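Local coordinates for protein 3-polyprenyl-4-hydroxybenzoate decarboxylase and related decarboxylases (Pelotomaculum thermopropionicum, PDB 6H6X) that binds prenylated FMN with manganese and potassium and, as a UbiD-family enzyme, probably catalyses reversible decarboxylation of aromatic acids such as furan-2,5-dicarboxylic acid, at residues A133-A138 against A195-S200; R146-H151 against G207-E212; A383-P388 against A419-N424. The protein carries 8 engineered substitutions. All blocks are in the same frame, centred on the assembly; numbering follows the deposited sequence.

Overall arrangement
Contacts 1 and 2 are neighbours in the Rift-related, flavin-binding region, their centres about 7 Å apart, and their segments alternate along the chain: 133-138, 146-151, 195-200, 207-212. Strands 130-139 and 146-157 lie side by side and antiparallel in one sheet, while helices 194-199 and 210-217, successive in the chain, each pack on one of these strands. Both contacts reach the same potassium ion, and contact 2 adds the manganese ion and the phosphate of the prenylated FMN. Contact 3 follows later in the chain, its centre about 42 Å from that of contact 1 and about 43 Å from that of contact 2, and gathers a calcium ion in the C-terminal part, beside the second subunit.

Contact 1: residues A133-A138 against A195-S200; sequences AAILIA and AVLLAS. With K (potassium ion), chain G.
Ile135 carries this contact, reaching from its strand to Val196, Leu197 and Ser200 opposite with both of its branches. Its CD1 meets Val196 CG1 at 3.8 Å, and its CG2 lies equally near Leu197 CD2, each of the two side chains crossing the isoleucine at about a right angle. The same CG2 also comes within 4.1 Å of Ser200 CB. With CG1 held between the backbone N and the carbonyl carbon (chi1 67°), the branches part: the longer one goes to the valine, and the methyl to the leucine and serine. Leu197 CD2 also reaches the backbone, lying 4.1 Å from Ala133 O.

Behind this apolar layer, the polar atoms of Ser200 are both engaged, OG within its own segment and O at the metal. Its OG donates to Leu197 O at 2.5 Å, which turns the hydroxyl back onto the carbonyl of the residue three positions earlier. Its carbonyl O binds the potassium ion at 2.7 Å, together with Val148 O, Ala202 O, Glu210 OE2 and oxygens of the prenylated FMN, so this part of the chain belongs to the cofactor site.

Strand 130-139 runs between strands 146-157 and 184-190 in the antiparallel sheet of the flavin-binding region; Ile135 also touches Val148 and Ala189 on these neighbours, while Leu197 packs against Leu299 of helix 294-315.

Contact 2: residues R146-H151 against G207-E212; sequences RNVSIH and GVDELE. With MN (manganese (II) ion), chain H; K (potassium ion), chain G; 4LU (1-deoxy-5-O-phosphono-1-(3,3,4,5-tetramethyl-9,11-dioxo-2,3,8,9,10,11-hexahydro-7H-quinolino[1,8-fg]pteridin-12-ium-7-y l)-D-ribitol), chain I.
Arg146 grips Asp209 side-on, with two nitrogens on one oxygen: NE at 2.7 Å and NH2 at 2.6 Å from OD2. That oxygen lies near the guanidinium plane, but the carboxylate is turned 61° against it, and NE comes from above the carboxylate plane. A bend at chi3 (58°) folds the arginine's end back towards the aspartate. The other oxygen, Asp209 OD1, accepts from Leu211 N and N-caps helix 210-217, so one carboxylate joins strand to helix start. With an alanine at Arg146, Asp209 OD2 would probably lose its charged mate, and Glu233 its salt bridge to NH1.

Leu211 packs beside the ion pair: its CD1 lies over one guanidinium face of Arg146, offset toward the rim. The apolar pair is Val148 and Leu211, with Val148 CG2 3.6 Å from Leu211 CG and the two side chains crossing at about a right angle.

Metal coordination makes this the UbiD-family cofactor site, where strand 146-157 and the first turn of the helix hold the phosphate of prenylated FMN, largely through two metal ions. Asn147 OD1 and Glu210 OE2 bind manganese at 1.9 and 2.3 Å; His169, phosphate O2P and a water complete its ligands. Glu210 OE2 also bridges to potassium, which Val148 O reaches from the strand, so a single carboxylate oxygen serves both metals.

Hydrogen bonds fix these ligands. Val148 N donates to Glu210 OE1 at 2.9 Å, from well above the carboxylate plane and nearly straight at 163°, while Asn147 ND2 donates to O2P. Farther along, Ile150 N bonds ribityl O2', and Ile150 CG2 packs against C7 and C8 of the ring system.

Contact 3: residues A383-P388 against A419-N424; sequences ATRCQP and ATIPLN. Engineered in segment 383-388: Pro388 (natural residue Ala). With CA (calcium ion), chain J.
Ile421 lies over the guanidinium of Arg385, its CD1 3.5 Å above the plane and close to the centre of one face, while its CG1 runs alongside NE and CD. The arginine chain is extended from CG to NE, which carries it past Ala419 O, 3.5 Å from Arg385 CB, to the isoleucine. A water lies at the guanidinium edge, accepting a hydrogen bond from NH1 and donating one to Ala419 O; NH1 also forms a salt bridge with Glu369.

On the main-chain side, Arg385 O and Thr420 O converge on the calcium ion at 2.6 and 2.7 Å. Asp391, Asp418 and a water complete the ligands found, so the metal clips the helix end to the loop.

The packing is looser at Cys386, whose CB approaches Ala419 CB only to 4.5 Å. The loop then runs out to Leu423 and Asn424, which are exposed, the latter poorly ordered.

Helix 375-385 ends here, against the loop that follows strand 414-418 of the C-terminal mixed sheet. Thr420 packs on strand 362-367, and Lys361 of the second subunit hydrogen-bonds to Ala383 O and Cys386 O.

Contact 1: residues A133-A138 against A195-S200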
loop_
_atom_site.group_PDB
_atom_site.type_symbol
_atom_site.label_atom_id
_atom_site.label_comp_id
_atom_site.label_asym_id
_atom_site.label_seq_id
_atom_site.Cartn_x
_atom_site.Cartn_y
_atom_site.Cartn_z
ATOM N N ALA B 133 12.603 -13.349 -21.853
ATOM C CA ALA B 133 11.663 -12.556 -22.627
ATOM C C ALA B 133 11.424 -13.024 -24.058
ATOM O O ALA B 133 11.036 -12.240 -24.919
ATOM C CB ALA B 133 12.087 -11.110 -22.618
ATOM N N ALA B 134 11.621 -14.294 -24.299
ATOM C CA ALA B 134 11.504 -14.855 -25.621
ATOM C C ALA B 134 10.119 -15.412 -25.768
ATOM O O ALA B 134 9.692 -16.204 -24.940
ATOM C CB ALA B 134 12.500 -15.981 -25.840
ATOM N N ILE B 135 9.427 -15.010 -26.836
ATOM C CA ILE B 135 8.226 -15.712 -27.242
ATOM C C ILE B 135 8.620 -16.975 -28.006
ATOM O O ILE B 135 9.506 -16.951 -28.840
ATOM C CB ILE B 135 7.239 -14.835 -28.021
ATOM C CG1 ILE B 135 7.775 -14.391 -29.393
ATOM C CG2 ILE B 135 6.846 -13.642 -27.184
ATOM C CD1 ILE B 135 6.717 -13.657 -30.231
ATOM N N LEU B 136 7.987 -18.087 -27.676
ATOM C CA LEU B 136 8.287 -19.385 -28.249
ATOM C C LEU B 136 7.132 -19.741 -29.191
ATOM O O LEU B 136 6.015 -19.927 -28.737
ATOM C CB LEU B 136 8.399 -20.440 -27.163
ATOM C CG LEU B 136 8.977 -21.791 -27.604
ATOM C CD1 LEU B 136 9.621 -22.485 -26.413
ATOM C CD2 LEU B 136 7.943 -22.681 -28.259
ATOM N N ILE B 137 7.413 -19.802 -30.494
ATOM C CA ILE B 137 6.427 -20.092 -31.516
ATOM C C ILE B 137 6.630 -21.552 -31.948
ATOM O O ILE B 137 7.733 -21.961 -32.265
ATOM C CB ILE B 137 6.597 -19.129 -32.696
ATOM C CG1 ILE B 137 6.417 -17.715 -32.225
ATOM C CG2 ILE B 137 5.592 -19.413 -33.809
ATOM C CD1 ILE B 137 7.205 -16.713 -33.035
ATOM N N ALA B 138 5.558 -22.324 -31.937
ATOM C CA ALA B 138 5.591 -23.714 -32.414
ATOM C C ALA B 138 4.267 -24.133 -33.084
ATOM O O ALA B 138 3.216 -23.466 -32.928
ATOM C CB ALA B 138 5.920 -24.632 -31.266
ATOM N N ALA B 195 2.648 -5.384 -27.112
ATOM C CA ALA B 195 1.374 -6.003 -27.486
ATOM C C ALA B 195 1.557 -7.429 -27.862
ATOM O O ALA B 195 0.663 -8.255 -27.630
ATOM C CB ALA B 195 0.699 -5.257 -28.636
ATOM N N VAL B 196 2.698 -7.749 -28.464
ATOM C CA VAL B 196 2.965 -9.130 -28.865
ATOM C C VAL B 196 3.213 -10.029 -27.635
ATOM O O VAL B 196 2.752 -11.190 -27.595
ATOM C CB VAL B 196 4.112 -9.207 -29.879
ATOM C CG1 VAL B 196 4.384 -10.637 -30.295
ATOM C CG2 VAL B 196 3.814 -8.317 -31.117
ATOM N N LEU B 197 3.914 -9.477 -26.639
ATOM C CA LEU B 197 4.209 -10.149 -25.384
ATOM C C LEU B 197 2.929 -10.366 -24.616
ATOM O O LEU B 197 2.689 -11.464 -24.109
ATOM C CB LEU B 197 5.195 -9.350 -24.537
ATOM C CG LEU B 197 6.605 -9.181 -25.072
ATOM C CD1 LEU B 197 7.383 -8.178 -24.250
ATOM C CD2 LEU B 197 7.359 -10.460 -25.128
ATOM N N LEU B 198 2.104 -9.325 -24.572
ATOM C CA LEU B 198 0.800 -9.405 -23.948
ATOM C C LEU B 198 -0.056 -10.467 -24.619
ATOM O O LEU B 198 -0.609 -11.339 -23.956
ATOM C CB LEU B 198 0.174 -8.035 -23.941
ATOM C CG LEU B 198 -1.173 -7.854 -23.279
ATOM C CD1 LEU B 198 -1.110 -8.188 -21.818
ATOM C CD2 LEU B 198 -1.531 -6.381 -23.408
ATOM N N ALA B 199 -0.063 -10.499 -25.940
ATOM C CA ALA B 199 -0.796 -11.547 -26.669
ATOM C C ALA B 199 -0.319 -12.957 -26.404
ATOM O O ALA B 199 -1.131 -13.887 -26.444
ATOM C CB ALA B 199 -0.773 -11.298 -28.151
ATOM N N SER B 200 0.971 -13.144 -26.136
ATOM C CA SER B 200 1.499 -14.468 -25.856
ATOM C C SER B 200 0.999 -15.066 -24.536
ATOM O O SER B 200 1.207 -16.262 -24.296
ATOM C CB SER B 200 3.032 -14.425 -25.805
ATOM O OG SER B 200 3.466 -13.803 -24.583
HETATM K K K G . -0.331 -18.493 -24.705
#

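Contact 2: residues R146-H151 against G207-E212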
loop_
_atom_site.group_PDB
_atom_site.type_symbol
_atom_site.label_atom_id
_atom_site.label_comp_id
_atom_site.label_asym_id
_atom_site.label_seq_id
_atom_site.Cartn_x
_atom_site.Cartn_y
_atom_site.Cartn_z
ATOM N N ARG B 146 -0.792 -23.126 -34.788
ATOM C CA ARG B 146 0.293 -22.371 -34.191
ATOM C C ARG B 146 -0.052 -21.902 -32.771
ATOM O O ARG B 146 -1.167 -21.431 -32.528
ATOM C CB ARG B 146 0.597 -21.162 -35.054
ATOM C CG ARG B 146 1.893 -20.471 -34.682
ATOM C CD ARG B 146 2.393 -19.683 -35.889
ATOM N NE ARG B 146 1.391 -18.716 -36.331
ATOM C CZ ARG B 146 1.387 -18.094 -37.513
ATOM N NH1 ARG B 146 2.333 -18.286 -38.403
ATOM N NH2 ARG B 146 0.440 -17.225 -37.773
ATOM N N ASN B 147 0.923 -22.003 -31.867
ATOM C CA ASN B 147 0.826 -21.480 -30.510
ATOM C C ASN B 147 2.059 -20.632 -30.149
ATOM O O ASN B 147 3.160 -20.916 -30.587
ATOM C CB ASN B 147 0.709 -22.649 -29.531
ATOM C CG ASN B 147 0.222 -22.225 -28.142
ATOM O OD1 ASN B 147 -0.984 -22.025 -27.936
ATOM N ND2 ASN B 147 1.167 -22.125 -27.159
ATOM N N VAL B 148 1.852 -19.633 -29.297
ATOM C CA VAL B 148 2.913 -18.820 -28.754
ATOM C C VAL B 148 2.789 -18.834 -27.212
ATOM O O VAL B 148 1.710 -18.686 -26.680
ATOM C CB VAL B 148 2.786 -17.388 -29.261
ATOM C CG1 VAL B 148 3.959 -16.531 -28.817
ATOM C CG2 VAL B 148 2.573 -17.386 -30.781
ATOM N N SER B 149 3.909 -19.000 -26.530
ATOM C CA SER B 149 4.001 -18.878 -25.073
ATOM C C SER B 149 5.412 -18.413 -24.674
ATOM O O SER B 149 6.337 -18.416 -25.498
ATOM C CB SER B 149 3.691 -20.252 -24.412
ATOM O OG SER B 149 4.307 -21.322 -25.124
ATOM N N ILE B 150 5.571 -18.031 -23.406
ATOM C CA ILE B 150 6.873 -17.600 -22.914
ATOM C C ILE B 150 7.342 -18.604 -21.873
ATOM O O ILE B 150 6.632 -18.880 -20.903
ATOM C CB ILE B 150 6.803 -16.186 -22.290
ATOM C CG1 ILE B 150 6.487 -15.168 -23.372
ATOM C CG2 ILE B 150 8.132 -15.829 -21.587
ATOM C CD1 ILE B 150 6.425 -13.734 -22.855
ATOM N N HIS B 151 8.556 -19.096 -22.059
ATOM C CA HIS B 151 9.204 -20.098 -21.169
ATOM C C HIS B 151 10.578 -19.589 -20.794
ATOM O O HIS B 151 11.284 -18.977 -21.625
ATOM C CB HIS B 151 9.316 -21.464 -21.879
ATOM C CG HIS B 151 7.994 -21.964 -22.355
ATOM N ND1 HIS B 151 7.210 -22.812 -21.611
ATOM C CD2 HIS B 151 7.254 -21.621 -23.435
ATOM C CE1 HIS B 151 6.056 -23.004 -22.233
ATOM N NE2 HIS B 151 6.054 -22.281 -23.337
ATOM N N GLY B 207 -6.811 -24.348 -29.976
ATOM C CA GLY B 207 -6.353 -23.939 -31.321
ATOM C C GLY B 207 -6.497 -22.487 -31.787
ATOM O O GLY B 207 -6.908 -22.251 -32.934
ATOM N N VAL B 208 -6.160 -21.503 -30.951
ATOM C CA VAL B 208 -6.139 -20.110 -31.433
ATOM C C VAL B 208 -4.730 -19.539 -31.330
ATOM O O VAL B 208 -4.048 -19.633 -30.301
ATOM C CB VAL B 208 -7.234 -19.190 -30.827
ATOM C CG1 VAL B 208 -7.240 -19.239 -29.337
ATOM C CG2 VAL B 208 -7.070 -17.746 -31.280
ATOM N N ASP B 209 -4.325 -18.943 -32.442
ATOM C CA ASP B 209 -2.959 -18.545 -32.681
ATOM C C ASP B 209 -2.760 -17.188 -32.006
ATOM O O ASP B 209 -3.369 -16.170 -32.377
ATOM C CB ASP B 209 -2.727 -18.499 -34.200
ATOM C CG ASP B 209 -1.374 -17.942 -34.591
ATOM O OD1 ASP B 209 -0.541 -17.637 -33.717
ATOM O OD2 ASP B 209 -1.149 -17.811 -35.811
ATOM N N GLU B 210 -1.904 -17.172 -30.987
ATOM C CA GLU B 210 -1.632 -15.901 -30.314
ATOM C C GLU B 210 -0.995 -14.840 -31.187
ATOM O O GLU B 210 -1.144 -13.659 -30.891
ATOM C CB GLU B 210 -0.831 -16.106 -29.047
ATOM C CG GLU B 210 -1.659 -16.837 -28.008
ATOM C CD GLU B 210 -1.440 -18.338 -28.005
ATOM O OE1 GLU B 210 -1.002 -18.956 -29.024
ATOM O OE2 GLU B 210 -1.688 -18.889 -26.919
ATOM N N LEU B 211 -0.341 -15.206 -32.273
ATOM C CA LEU B 211 0.179 -14.147 -33.205
ATOM C C LEU B 211 -0.972 -13.375 -33.889
ATOM O O LEU B 211 -0.858 -12.193 -34.156
ATOM C CB LEU B 211 1.119 -14.750 -34.252
ATOM C CG LEU B 211 2.398 -15.385 -33.724
ATOM C CD1 LEU B 211 3.260 -15.846 -34.898
ATOM C CD2 LEU B 211 3.213 -14.443 -32.838
ATOM N N GLU B 212 -2.089 -14.052 -34.105
ATOM C CA GLU B 212 -3.326 -13.443 -34.629
ATOM C C GLU B 212 -4.014 -12.562 -33.620
ATOM O O GLU B 212 -4.577 -11.514 -33.969
ATOM C CB GLU B 212 -4.273 -14.541 -35.154
ATOM C CG GLU B 212 -3.654 -15.225 -36.354
ATOM C CD GLU B 212 -4.553 -16.225 -37.066
ATOM O OE1 GLU B 212 -5.561 -16.709 -36.496
ATOM O OE2 GLU B 212 -4.215 -16.561 -38.218
HETATM MN MN MN H . -2.169 -21.159 -26.714
HETATM K K K G . -0.331 -18.493 -24.705
HETATM C C9 4LU I . 5.266 -16.069 -18.690
HETATM C C8 4LU I . 5.997 -14.846 -18.623
HETATM C C7 4LU I . 7.309 -14.778 -18.142
HETATM C C10 4LU I . 5.757 -19.757 -18.143
HETATM C C6 4LU I . 7.869 -16.008 -17.449
HETATM N N3 4LU I . 7.197 -22.137 -18.372
HETATM C C2 4LU I . 5.862 -22.106 -18.686
HETATM C C13 4LU I . 10.187 -15.001 -16.432
HETATM C C5 4LU I . 9.309 -16.153 -16.877
HETATM C C1 4LU I . 8.737 -18.460 -16.239
HETATM O O2 4LU I . 5.289 -23.165 -19.089
HETATM N N1 4LU I . 5.163 -20.936 -18.583
HETATM C C4 4LU I . 7.875 -21.035 -17.934
HETATM O O4 4LU I . 9.104 -21.102 -17.673
HETATM C C4A 4LU I . 7.127 -19.736 -17.792
HETATM N N5 4LU I . 7.762 -18.518 -17.378
HETATM C C3 4LU I . 9.670 -17.496 -16.344
HETATM C C12 4LU I . 10.076 -16.406 -18.207
HETATM C C5A 4LU I . 7.161 -17.269 -17.691
HETATM C C7M 4LU I . 8.047 -13.442 -18.080
HETATM C C8M 4LU I . 5.275 -13.645 -19.172
HETATM C C9A 4LU I . 5.763 -17.298 -18.206
HETATM N N10 4LU I . 5.030 -18.540 -18.080
HETATM C "C1'" 4LU I . 3.604 -18.616 -18.391
HETATM C "C2'" 4LU I . 3.207 -18.899 -19.858
HETATM O "O2'" 4LU I . 3.959 -18.143 -20.812
HETATM C "C3'" 4LU I . 1.745 -18.513 -20.021
HETATM O "O3'" 4LU I . 0.976 -19.109 -18.973
HETATM C "C4'" 4LU I . 1.205 -18.874 -21.409
HETATM O "O4'" 4LU I . -0.003 -18.147 -21.785
HETATM C "C5'" 4LU I . 0.898 -20.346 -21.627
HETATM O "O5'" 4LU I . 0.424 -20.316 -22.990
HETATM P P 4LU I . -0.454 -21.512 -23.655
HETATM O O2P 4LU I . -0.558 -21.207 -25.160
HETATM O O3P 4LU I . 0.377 -22.810 -23.439
HETATM O O1P 4LU I . -1.805 -21.429 -22.943
HETATM O O HOH W 1 -3.398 -20.166 -24.917
#

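Contact 3: residues A383-P388 against A419-N424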
loop_
_atom_site.group_PDB
_atom_site.type_symbol
_atom_site.label_atom_id
_atom_site.label_comp_id
_atom_site.label_asym_id
_atom_site.label_seq_id
_atom_site.Cartn_x
_atom_site.Cartn_y
_atom_site.Cartn_z
ATOM N N ALA B 383 -11.948 -2.836 6.428
ATOM C CA ALA B 383 -11.976 -2.456 7.830
ATOM C C ALA B 383 -13.374 -1.959 8.257
ATOM O O ALA B 383 -13.808 -2.268 9.369
ATOM C CB ALA B 383 -10.939 -1.374 8.156
ATOM N N THR B 384 -14.075 -1.222 7.391
ATOM C CA THR B 384 -15.291 -0.560 7.830
ATOM C C THR B 384 -16.577 -1.247 7.353
ATOM O O THR B 384 -17.623 -0.992 7.899
ATOM C CB THR B 384 -15.240 0.955 7.480
ATOM O OG1 THR B 384 -15.180 1.119 6.077
ATOM C CG2 THR B 384 -13.963 1.642 8.050
ATOM N N ARG B 385 -16.512 -2.132 6.382
ATOM C CA ARG B 385 -17.700 -2.757 5.773
ATOM C C ARG B 385 -17.721 -4.268 5.784
ATOM O O ARG B 385 -18.657 -4.854 5.275
ATOM C CB ARG B 385 -17.857 -2.303 4.330
ATOM C CG ARG B 385 -17.957 -0.796 4.187
ATOM C CD ARG B 385 -17.761 -0.328 2.771
ATOM N NE ARG B 385 -17.849 1.122 2.756
ATOM C CZ ARG B 385 -17.812 1.884 1.670
ATOM N NH1 ARG B 385 -17.654 1.338 0.465
ATOM N NH2 ARG B 385 -17.931 3.202 1.796
ATOM N N CYS B 386 -16.726 -4.926 6.373
ATOM C CA CYS B 386 -16.750 -6.373 6.465
ATOM C C CYS B 386 -16.999 -6.776 7.918
ATOM O O CYS B 386 -16.286 -6.341 8.831
ATOM C CB CYS B 386 -15.469 -6.973 5.917
ATOM S SG CYS B 386 -15.235 -8.728 6.328
ATOM N N GLN B 387 -18.029 -7.593 8.125
ATOM C CA GLN B 387 -18.297 -8.272 9.395
ATOM C C GLN B 387 -18.028 -9.753 9.171
ATOM O O GLN B 387 -18.825 -10.407 8.504
ATOM C CB GLN B 387 -19.767 -8.018 9.823
ATOM C CG GLN B 387 -19.959 -6.654 10.505
ATOM C CD GLN B 387 -19.100 -6.506 11.791
ATOM O OE1 GLN B 387 -18.416 -5.492 11.989
ATOM N NE2 GLN B 387 -19.098 -7.532 12.616
ATOM N N PRO B 388 -16.883 -10.274 9.649
ATOM C CA PRO B 388 -16.425 -11.576 9.168
ATOM C C PRO B 388 -17.346 -12.788 9.420
ATOM O O PRO B 388 -17.302 -13.719 8.641
ATOM C CB PRO B 388 -15.101 -11.790 9.888
ATOM C CG PRO B 388 -14.765 -10.586 10.574
ATOM C CD PRO B 388 -15.823 -9.578 10.394
ATOM N N ALA B 419 -17.014 -6.957 1.173
ATOM C CA ALA B 419 -16.799 -5.718 1.842
ATOM C C ALA B 419 -17.681 -4.623 1.189
ATOM O O ALA B 419 -17.249 -3.476 1.078
ATOM C CB ALA B 419 -15.322 -5.343 1.752
ATOM N N THR B 420 -18.874 -5.004 0.728
ATOM C CA THR B 420 -19.870 -4.028 0.296
ATOM C C THR B 420 -20.761 -3.552 1.443
ATOM O O THR B 420 -20.997 -4.260 2.428
ATOM C CB THR B 420 -20.741 -4.593 -0.853
ATOM O OG1 THR B 420 -21.561 -5.675 -0.398
ATOM C CG2 THR B 420 -19.825 -5.106 -1.961
ATOM N N ILE B 421 -21.234 -2.321 1.300
ATOM C CA ILE B 421 -22.231 -1.743 2.192
ATOM C C ILE B 421 -23.515 -2.577 2.092
ATOM O O ILE B 421 -23.989 -2.862 0.956
ATOM C CB ILE B 421 -22.524 -0.282 1.795
ATOM C CG1 ILE B 421 -21.312 0.615 2.072
ATOM C CG2 ILE B 421 -23.727 0.262 2.545
ATOM C CD1 ILE B 421 -21.263 1.812 1.127
ATOM N N PRO B 422 -24.093 -2.998 3.242
ATOM C CA PRO B 422 -25.419 -3.700 3.172
ATOM C C PRO B 422 -26.533 -2.780 2.642
ATOM O O PRO B 422 -26.478 -1.561 2.874
ATOM C CB PRO B 422 -25.670 -4.116 4.633
ATOM C CG PRO B 422 -24.314 -4.126 5.274
ATOM C CD PRO B 422 -23.583 -2.974 4.623
ATOM N N LEU B 423 -27.508 -3.334 1.927
ATOM C CA LEU B 423 -28.475 -2.510 1.128
ATOM C C LEU B 423 -29.523 -1.647 1.889
ATOM O O LEU B 423 -29.863 -0.555 1.416
ATOM C CB LEU B 423 -29.211 -3.371 0.095
ATOM C CG LEU B 423 -28.455 -3.524 -1.217
ATOM C CD1 LEU B 423 -29.178 -4.531 -2.103
ATOM C CD2 LEU B 423 -28.279 -2.172 -1.912
ATOM N N ASN B 424 -30.057 -2.162 3.005
ATOM C CA ASN B 424 -30.593 -1.331 4.125
ATOM C C ASN B 424 -31.167 -2.197 5.248
ATOM O O ASN B 424 -30.497 -3.102 5.745
ATOM C CB ASN B 424 -31.589 -0.182 3.717
ATOM C CG ASN B 424 -32.575 -0.542 2.577
ATOM O OD1 ASN B 424 -33.188 -1.613 2.549
ATOM N ND2 ASN B 424 -32.753 0.400 1.650
HETATM CA CA CA J . -20.297 -6.385 3.885
HETATM O O HOH W 2 -17.585 -1.260 -0.398
HETATM O O HOH W 3 -22.714 -6.858 2.854
#